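Local coordinates for hemolysin-related protein (PDB 5V6C) that probably binds carbohydrate through this C-terminal beta-prism lectin domain, which is one piece of a larger hemolysin-related protein of Vibrio cholerae, at residues A[69-74]-A[81-86]; A[62-67]-A[88-93]. All coordinates share one frame; numbering follows the deposited sequence.

Interaction 1. Residues A[69-74]-A[81-86]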
ATOM      1  N   GLU A  69       7.366   5.179  -1.913  1.00 11.61           N
ATOM      2  CA  GLU A  69       7.959   4.742  -3.169  1.00 13.52           C
ATOM      3  C   GLU A  69       7.329   3.397  -3.504  1.00 12.27           C
ATOM      4  O   GLU A  69       7.582   2.404  -2.815  1.00 10.16           O
ATOM      5  CB  GLU A  69       9.478   4.641  -3.039  1.00 12.82           C
ATOM      6  CG  GLU A  69      10.213   4.274  -4.304  1.00 18.12           C
ATOM      7  CD  GLU A  69      11.719   4.262  -4.103  1.00 12.35           C
ATOM      8  OE1 GLU A  69      12.245   3.249  -3.606  1.00 17.26           O
ATOM      9  OE2 GLU A  69      12.372   5.274  -4.421  1.00 26.93           O
ATOM     10  N   VAL A  70       6.484   3.371  -4.531  1.00  9.53           N
ATOM     11  CA  VAL A  70       5.657   2.212  -4.850  1.00  8.37           C
ATOM     12  C   VAL A  70       6.197   1.570  -6.118  1.00 11.01           C
ATOM     13  O   VAL A  70       6.247   2.212  -7.177  1.00 12.99           O
ATOM     14  CB  VAL A  70       4.180   2.600  -5.021  1.00  8.50           C
ATOM     15  CG1 VAL A  70       3.323   1.363  -5.273  1.00  6.94           C
ATOM     16  CG2 VAL A  70       3.674   3.372  -3.800  1.00 10.19           C
ATOM     17  N   THR A  71       6.582   0.304  -6.020  1.00 10.10           N
ATOM     18  CA  THR A  71       7.047  -0.462  -7.167  1.00  9.53           C
ATOM     19  C   THR A  71       5.947  -1.411  -7.620  1.00 12.73           C
ATOM     20  O   THR A  71       5.413  -2.187  -6.820  1.00  9.32           O
ATOM     21  CB  THR A  71       8.317  -1.244  -6.828  1.00 10.87           C
ATOM     22  OG1 THR A  71       9.345  -0.330  -6.421  1.00  9.95           O
ATOM     23  CG2 THR A  71       8.805  -2.046  -8.035  1.00  9.25           C
ATOM     24  N   SER A  72       5.605  -1.331  -8.902  1.00  9.04           N
ATOM     25  CA  SER A  72       4.613  -2.201  -9.506  1.00 12.17           C
ATOM     26  C   SER A  72       5.123  -2.651 -10.866  1.00 13.10           C
ATOM     27  O   SER A  72       5.961  -1.990 -11.486  1.00 11.58           O
ATOM     28  CB  SER A  72       3.265  -1.491  -9.655  1.00 13.71           C
ATOM     29  OG  SER A  72       3.377  -0.383 -10.529  1.00 15.29           O
ATOM     30  N   GLY A  73       4.611  -3.789 -11.326  1.00 12.93           N
ATOM     31  CA  GLY A  73       4.996  -4.287 -12.632  1.00 13.46           C
ATOM     32  C   GLY A  73       4.440  -5.674 -12.882  1.00 15.11           C
ATOM     33  O   GLY A  73       3.467  -6.095 -12.253  1.00 12.60           O
ATOM     34  N   LEU A  74       5.077  -6.367 -13.822  1.00 15.17           N
ATOM     35  CA  LEU A  74       4.657  -7.703 -14.228  1.00 15.21           C
ATOM     36  C   LEU A  74       5.187  -8.706 -13.214  1.00 13.16           C
ATOM     37  O   LEU A  74       6.393  -8.962 -13.151  1.00 14.91           O
ATOM     38  CB  LEU A  74       5.169  -8.013 -15.632  1.00 17.27           C
ATOM     39  CG  LEU A  74       4.853  -9.399 -16.193  1.00 17.72           C
ATOM     40  CD1 LEU A  74       3.367  -9.533 -16.482  1.00 23.25           C
ATOM     41  CD2 LEU A  74       5.681  -9.662 -17.438  1.00 24.32           C
ATOM     42  N   HIS A  81       0.718  -6.165 -10.655  1.00 14.47           N
ATOM     43  CA  HIS A  81       0.328  -5.857  -9.286  1.00 11.34           C
ATOM     44  C   HIS A  81       1.367  -4.937  -8.658  1.00 11.21           C
ATOM     45  O   HIS A  81       2.421  -4.663  -9.239  1.00 12.16           O
ATOM     46  CB  HIS A  81       0.177  -7.130  -8.443  1.00 14.11           C
ATOM     47  CG  HIS A  81      -0.473  -8.265  -9.173  1.00 12.97           C
ATOM     48  ND1 HIS A  81      -1.831  -8.493  -9.137  1.00 12.27           N
ATOM     49  CD2 HIS A  81       0.049  -9.225  -9.972  1.00 13.54           C
ATOM     50  CE1 HIS A  81      -2.118  -9.548  -9.878  1.00 12.99           C
ATOM     51  NE2 HIS A  81      -0.994 -10.010 -10.396  1.00 13.35           N
ATOM     52  N   ILE A  82       1.046  -4.451  -7.462  1.00 10.82           N
ATOM     53  CA  ILE A  82       2.009  -3.729  -6.635  1.00 10.82           C
ATOM     54  C   ILE A  82       2.842  -4.759  -5.885  1.00  9.17           C
ATOM     55  O   ILE A  82       2.303  -5.568  -5.122  1.00  9.04           O
ATOM     56  CB  ILE A  82       1.302  -2.770  -5.662  1.00  7.93           C
ATOM     57  CG1 ILE A  82       0.623  -1.640  -6.441  1.00  9.27           C
ATOM     58  CG2 ILE A  82       2.294  -2.206  -4.642  1.00  8.59           C
ATOM     59  CD1 ILE A  82      -0.138  -0.644  -5.591  1.00  7.87           C
ATOM     60  N   VAL A  83       4.156  -4.735  -6.097  1.00  8.19           N
ATOM     61  CA  VAL A  83       5.027  -5.737  -5.495  1.00 10.13           C
ATOM     62  C   VAL A  83       5.802  -5.201  -4.293  1.00 11.35           C
ATOM     63  O   VAL A  83       6.202  -5.998  -3.429  1.00  7.62           O
ATOM     64  CB  VAL A  83       5.996  -6.329  -6.541  1.00  9.30           C
ATOM     65  CG1 VAL A  83       5.206  -7.059  -7.619  1.00  9.04           C
ATOM     66  CG2 VAL A  83       6.877  -5.253  -7.157  1.00  8.60           C
ATOM     67  N   ALA A  84       5.993  -3.887  -4.187  1.00  9.38           N
ATOM     68  CA  ALA A  84       6.725  -3.330  -3.061  1.00  9.84           C
ATOM     69  C   ALA A  84       6.272  -1.903  -2.786  1.00  9.79           C
ATOM     70  O   ALA A  84       5.912  -1.153  -3.698  1.00  9.59           O
ATOM     71  CB  ALA A  84       8.235  -3.352  -3.310  1.00 11.76           C
ATOM     72  N   ILE A  85       6.303  -1.539  -1.508  1.00  9.36           N
ATOM     73  CA  ILE A  85       6.100  -0.170  -1.062  1.00  7.88           C
ATOM     74  C   ILE A  85       7.186   0.146  -0.050  1.00  9.29           C
ATOM     75  O   ILE A  85       7.408  -0.626   0.891  1.00 10.85           O
ATOM     76  CB  ILE A  85       4.709   0.043  -0.432  1.00 10.12           C
ATOM     77  CG1 ILE A  85       3.601  -0.354  -1.405  1.00 12.21           C
ATOM     78  CG2 ILE A  85       4.531   1.498  -0.029  1.00 12.88           C
ATOM     79  CD1 ILE A  85       2.275  -0.608  -0.727  1.00 16.36           C
ATOM     80  N   LYS A  86       7.862   1.270  -0.243  1.00 12.60           N
ATOM     81  CA  LYS A  86       8.820   1.784   0.725  1.00 13.45           C
ATOM     82  C   LYS A  86       8.221   3.024   1.371  1.00 13.15           C
ATOM     83  O   LYS A  86       7.917   4.002   0.678  1.00 12.79           O
ATOM     84  CB  LYS A  86      10.157   2.104   0.057  1.00 12.25           C
ATOM     85  CG  LYS A  86      11.202   2.704   0.985  1.00 16.39           C
ATOM     86  CD  LYS A  86      12.575   2.696   0.324  1.00 17.67           C
ATOM     87  CE  LYS A  86      13.488   3.771   0.893  1.00 19.20           C
ATOM     88  NZ  LYS A  86      14.755   3.888   0.109  1.00 28.04           N
TER
HETATM   89  O   HOH W   1       8.939   0.443  -3.896  1.00 11.71           O
HETATM   90  O   HOH W   2      14.814   3.596  -3.061  1.00 32.44           O
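The antiparallel hairpin of strands 65-75 and 80-89, the central pair of one four-stranded sheet of the beta-prism, is joined here between 69-74 and 81-86. The two axes approach to 4.6 Å and run at 145°, a marked twist. At the end away from the hairpin turn, E69 and K86 exchange both backbone bonds, E69 N to K86 O and K86 N to E69 O (2.8 Å). Their extended side chains run side by side in the same direction. Each has CG anti to its own backbone nitrogen (chi1 -177° and 177°), which sends the two chains out together, yet E69 OE1 stays 4.5 Å from K86 NZ, beyond a salt bridge. A water closes that gap, giving a hydrogen to E69 OE1 and accepting one from K86 NZ. A second water lies between E69 O, to which it donates at 2.6 Å, and the hydroxyl T71 OG1.

At T71 the register slips by one residue in a classic beta bulge: V83 and A84 both face it, and T71 O takes two N-H groups, from V83 N at 2.9 Å and A84 N at 3.2 Å. The methyl V83 CG2 sits between its backbone nitrogen and carbonyl carbon and comes within 3.4 Å of T71 O while also touching T71 CG2. On the face with V70, S72, I82 and I85, V70 CG1 meets I82 CG2 at 3.8 Å, and F134 of strand 131-137 packs against V70, I82 and I85, tying this sheet to a second one in the prism interior. Beyond the bulge G73 and H81 bond in both directions, while the H81 imidazole reaches E132 through ND1 and G78 O through NE2.

Interaction 2. Residues A[62-67]-A[88-93]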
ATOM      1  N   LEU A  62       0.861   6.522   9.924  1.00 10.48           N
ATOM      2  CA  LEU A  62       0.555   7.491   8.875  1.00 16.38           C
ATOM      3  C   LEU A  62       0.783   8.923   9.339  1.00 15.33           C
ATOM      4  O   LEU A  62       1.140   9.786   8.530  1.00 15.21           O
ATOM      5  CB  LEU A  62      -0.890   7.310   8.403  1.00 15.92           C
ATOM      6  CG  LEU A  62      -1.209   5.956   7.761  1.00 12.38           C
ATOM      7  CD1 LEU A  62      -2.698   5.831   7.471  1.00 20.49           C
ATOM      8  CD2 LEU A  62      -0.416   5.761   6.491  1.00 13.48           C
ATOM      9  N   ASP A  63       0.573   9.201  10.627  1.00 16.68           N
ATOM     10  CA  ASP A  63       0.842  10.533  11.154  1.00 15.28           C
ATOM     11  C   ASP A  63       2.311  10.915  11.031  1.00 20.70           C
ATOM     12  O   ASP A  63       2.636  12.106  11.096  1.00 19.12           O
ATOM     13  CB  ASP A  63       0.407  10.616  12.618  1.00 16.74           C
ATOM     14  CG  ASP A  63       1.019   9.522  13.473  1.00 19.74           C
ATOM     15  OD1 ASP A  63       1.000   8.346  13.051  1.00 21.96           O
ATOM     16  OD2 ASP A  63       1.524   9.836  14.570  1.00 33.36           O
ATOM     17  N   GLN A  64       3.203   9.940  10.853  1.00 17.50           N
ATOM     18  CA  GLN A  64       4.631  10.196  10.714  1.00 17.89           C
ATOM     19  C   GLN A  64       5.145   9.898   9.313  1.00 20.82           C
ATOM     20  O   GLN A  64       6.363   9.894   9.097  1.00 18.26           O
ATOM     21  CB  GLN A  64       5.416   9.370  11.736  1.00 15.83           C
ATOM     22  CG  GLN A  64       5.187   9.789  13.175  1.00 18.87           C
ATOM     23  CD  GLN A  64       5.709  11.184  13.456  1.00 29.33           C
ATOM     24  OE1 GLN A  64       6.792  11.564  12.999  1.00 27.37           O
ATOM     25  NE2 GLN A  64       4.937  11.961  14.202  1.00 26.35           N
ATOM     26  N   LEU A  65       4.255   9.648   8.358  1.00 14.84           N
ATOM     27  CA  LEU A  65       4.671   9.255   7.021  1.00 13.38           C
ATOM     28  C   LEU A  65       5.027  10.485   6.202  1.00 12.78           C
ATOM     29  O   LEU A  65       4.231  11.424   6.094  1.00 16.73           O
ATOM     30  CB  LEU A  65       3.561   8.463   6.331  1.00 14.54           C
ATOM     31  CG  LEU A  65       3.876   7.961   4.921  1.00 13.55           C
ATOM     32  CD1 LEU A  65       4.995   6.930   4.965  1.00 13.32           C
ATOM     33  CD2 LEU A  65       2.628   7.388   4.265  1.00  9.05           C
ATOM     34  N   GLN A  66       6.225  10.478   5.619  1.00 13.52           N
ATOM     35  CA  GLN A  66       6.671  11.583   4.781  1.00 14.11           C
ATOM     36  C   GLN A  66       6.382  11.327   3.304  1.00 13.99           C
ATOM     37  O   GLN A  66       5.790  12.176   2.630  1.00 11.13           O
ATOM     38  CB  GLN A  66       8.168  11.829   5.002  1.00 16.33           C
ATOM     39  CG  GLN A  66       8.779  12.946   4.156  1.00 20.84           C
ATOM     40  CD  GLN A  66       8.126  14.300   4.386  1.00 27.16           C
ATOM     41  OE1 GLN A  66       7.445  14.519   5.389  1.00 32.25           O
ATOM     42  NE2 GLN A  66       8.336  15.219   3.448  1.00 35.77           N
ATOM     43  N   SER A  67       6.781  10.166   2.790  1.00 10.26           N
ATOM     44  CA  SER A  67       6.644   9.877   1.369  1.00  9.42           C
ATOM     45  C   SER A  67       6.597   8.370   1.166  1.00 11.73           C
ATOM     46  O   SER A  67       6.935   7.588   2.058  1.00 12.83           O
ATOM     47  CB  SER A  67       7.793  10.492   0.567  1.00 12.81           C
ATOM     48  OG  SER A  67       9.032   9.897   0.915  1.00 14.25           O
ATOM     49  N   THR A  88       8.822   6.102   3.776  1.00 13.02           N
ATOM     50  CA  THR A  88       9.824   6.967   4.388  1.00 10.96           C
ATOM     51  C   THR A  88       9.129   7.887   5.381  1.00 12.41           C
ATOM     52  O   THR A  88       8.214   8.627   5.007  1.00 13.31           O
ATOM     53  CB  THR A  88      10.564   7.792   3.333  1.00 15.19           C
ATOM     54  OG1 THR A  88      11.289   6.922   2.459  1.00 15.21           O
ATOM     55  CG2 THR A  88      11.545   8.763   3.988  1.00 13.37           C
ATOM     56  N   MET A  89       9.575   7.857   6.631  1.00 12.44           N
ATOM     57  CA  MET A  89       8.953   8.650   7.679  1.00 13.70           C
ATOM     58  C   MET A  89       9.597  10.032   7.766  1.00 14.81           C
ATOM     59  O   MET A  89      10.637  10.307   7.163  1.00 15.69           O
ATOM     60  CB  MET A  89       9.057   7.935   9.024  1.00 14.52           C
ATOM     61  CG  MET A  89       8.830   6.432   8.944  1.00 12.93           C
ATOM     62  SD  MET A  89       7.317   5.970   8.075  1.00 13.34           S
ATOM     63  CE  MET A  89       6.075   6.371   9.299  1.00 18.41           C
ATOM     64  N   LYS A  90       8.964  10.909   8.544  1.00 15.67           N
ATOM     65  CA  LYS A  90       9.457  12.276   8.662  1.00 13.54           C
ATOM     66  C   LYS A  90      10.874  12.326   9.218  1.00 16.87           C
ATOM     67  O   LYS A  90      11.654  13.201   8.830  1.00 15.98           O
ATOM     68  CB  LYS A  90       8.506  13.095   9.533  1.00 16.67           C
ATOM     69  CG  LYS A  90       7.241  13.509   8.807  1.00 17.85           C
ATOM     70  CD  LYS A  90       6.134  13.916   9.773  1.00 19.61           C
ATOM     71  CE  LYS A  90       4.897  14.404   9.022  1.00 17.33           C
ATOM     72  NZ  LYS A  90       3.784  14.756   9.937  1.00 28.45           N
ATOM     73  N   ASP A  91      11.238  11.397  10.105  1.00 14.47           N
ATOM     74  CA  ASP A  91      12.570  11.406  10.701  1.00 16.61           C
ATOM     75  C   ASP A  91      13.644  10.841   9.779  1.00 20.64           C
ATOM     76  O   ASP A  91      14.810  10.767  10.185  1.00 16.68           O
ATOM     77  CB  ASP A  91      12.572  10.626  12.022  1.00 15.62           C
ATOM     78  CG  ASP A  91      12.422   9.126  11.830  1.00 20.28           C
ATOM     79  OD1 ASP A  91      12.273   8.666  10.679  1.00 15.55           O
ATOM     80  OD2 ASP A  91      12.453   8.405  12.847  1.00 19.44           O
ATOM     81  N   GLY A  92      13.289  10.434   8.562  1.00 22.14           N
ATOM     82  CA  GLY A  92      14.243   9.935   7.600  1.00 15.99           C
ATOM     83  C   GLY A  92      14.322   8.427   7.517  1.00 13.15           C
ATOM     84  O   GLY A  92      14.766   7.901   6.491  1.00 15.41           O
ATOM     85  N   SER A  93      13.910   7.719   8.565  1.00 16.06           N
ATOM     86  CA  SER A  93      13.921   6.266   8.525  1.00 17.20           C
ATOM     87  C   SER A  93      12.899   5.761   7.515  1.00 15.70           C
ATOM     88  O   SER A  93      11.927   6.442   7.172  1.00 18.19           O
ATOM     89  CB  SER A  93      13.632   5.684   9.911  1.00 15.38           C
ATOM     90  OG  SER A  93      12.332   6.029  10.357  1.00 17.57           O
TER
HETATM   91  O   HOH W   3       9.178  10.118  11.826  1.00 17.45           O
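K90 lays its extended chain across Q64 and Q66, at about a right angle to each. Its CG lies 3.6 Å from Q66 OE1, and its CD passes Q64 OE1. The ammonium end reaches the backbone, K90 NZ donating to D63 O at 3.1 Å. The Q66 chain leaves with CG anti to the backbone nitrogen and then bends (chi2 59°), which brings its amide oxygen against K90 CG. Q64 also bends, and Q64 OE1 accepts from a water that in turn accepts from D91 N. The backbone of K90 is held as well, K90 N donating to Q64 O at 2.8 Å.

M89 crosses L65 at about a right angle: bends at chi2 and chi3 fold its thioether back, placing SD 4.0 Å from L65 CD1 and CE against the peptide of Q64, 3.5 Å from Q64 O. These residues belong to the open end of an antiparallel hairpin, where strand 65-75 emerges from a 3-10 segment, 62-64, and strand 80-89 runs into a type I turn from M89 to G92. A classic beta bulge interrupts the pairing, for Q66 and S67 both face T88, and T88 O receives Q66 N and S67 N. T88 N returns a bond to S67 O, and the hydroxyl S67 OG lies 3.6 Å from T88 CB. An Asx turn overlaps the type I turn: D91 OD1 accepts S93 OG on its syn lone pair and S93 N from above the carboxylate plane.

Overall arrangement
Interactions 1 and 2 lie along the same hairpin, strands 65-75 and 80-89, with centres about 18 Å apart. Along the chain the order is 62-67, 69-74, 81-86, 88-93, so interaction 1 pairs the stretches nearer the hairpin turn and interaction 2 those at its open end. The first is buried, its centre about 9 Å from the centre of the chain; the centre of the second, a surface contact, lies about 14 Å from it. Each contains a classic bulge, with the doubled residues on strand 80-89 in interaction 1 and on strand 65-75 in interaction 2. One hairpin thus runs from the buried interior of the beta-prism to its surface, the same two strands pairing at both levels.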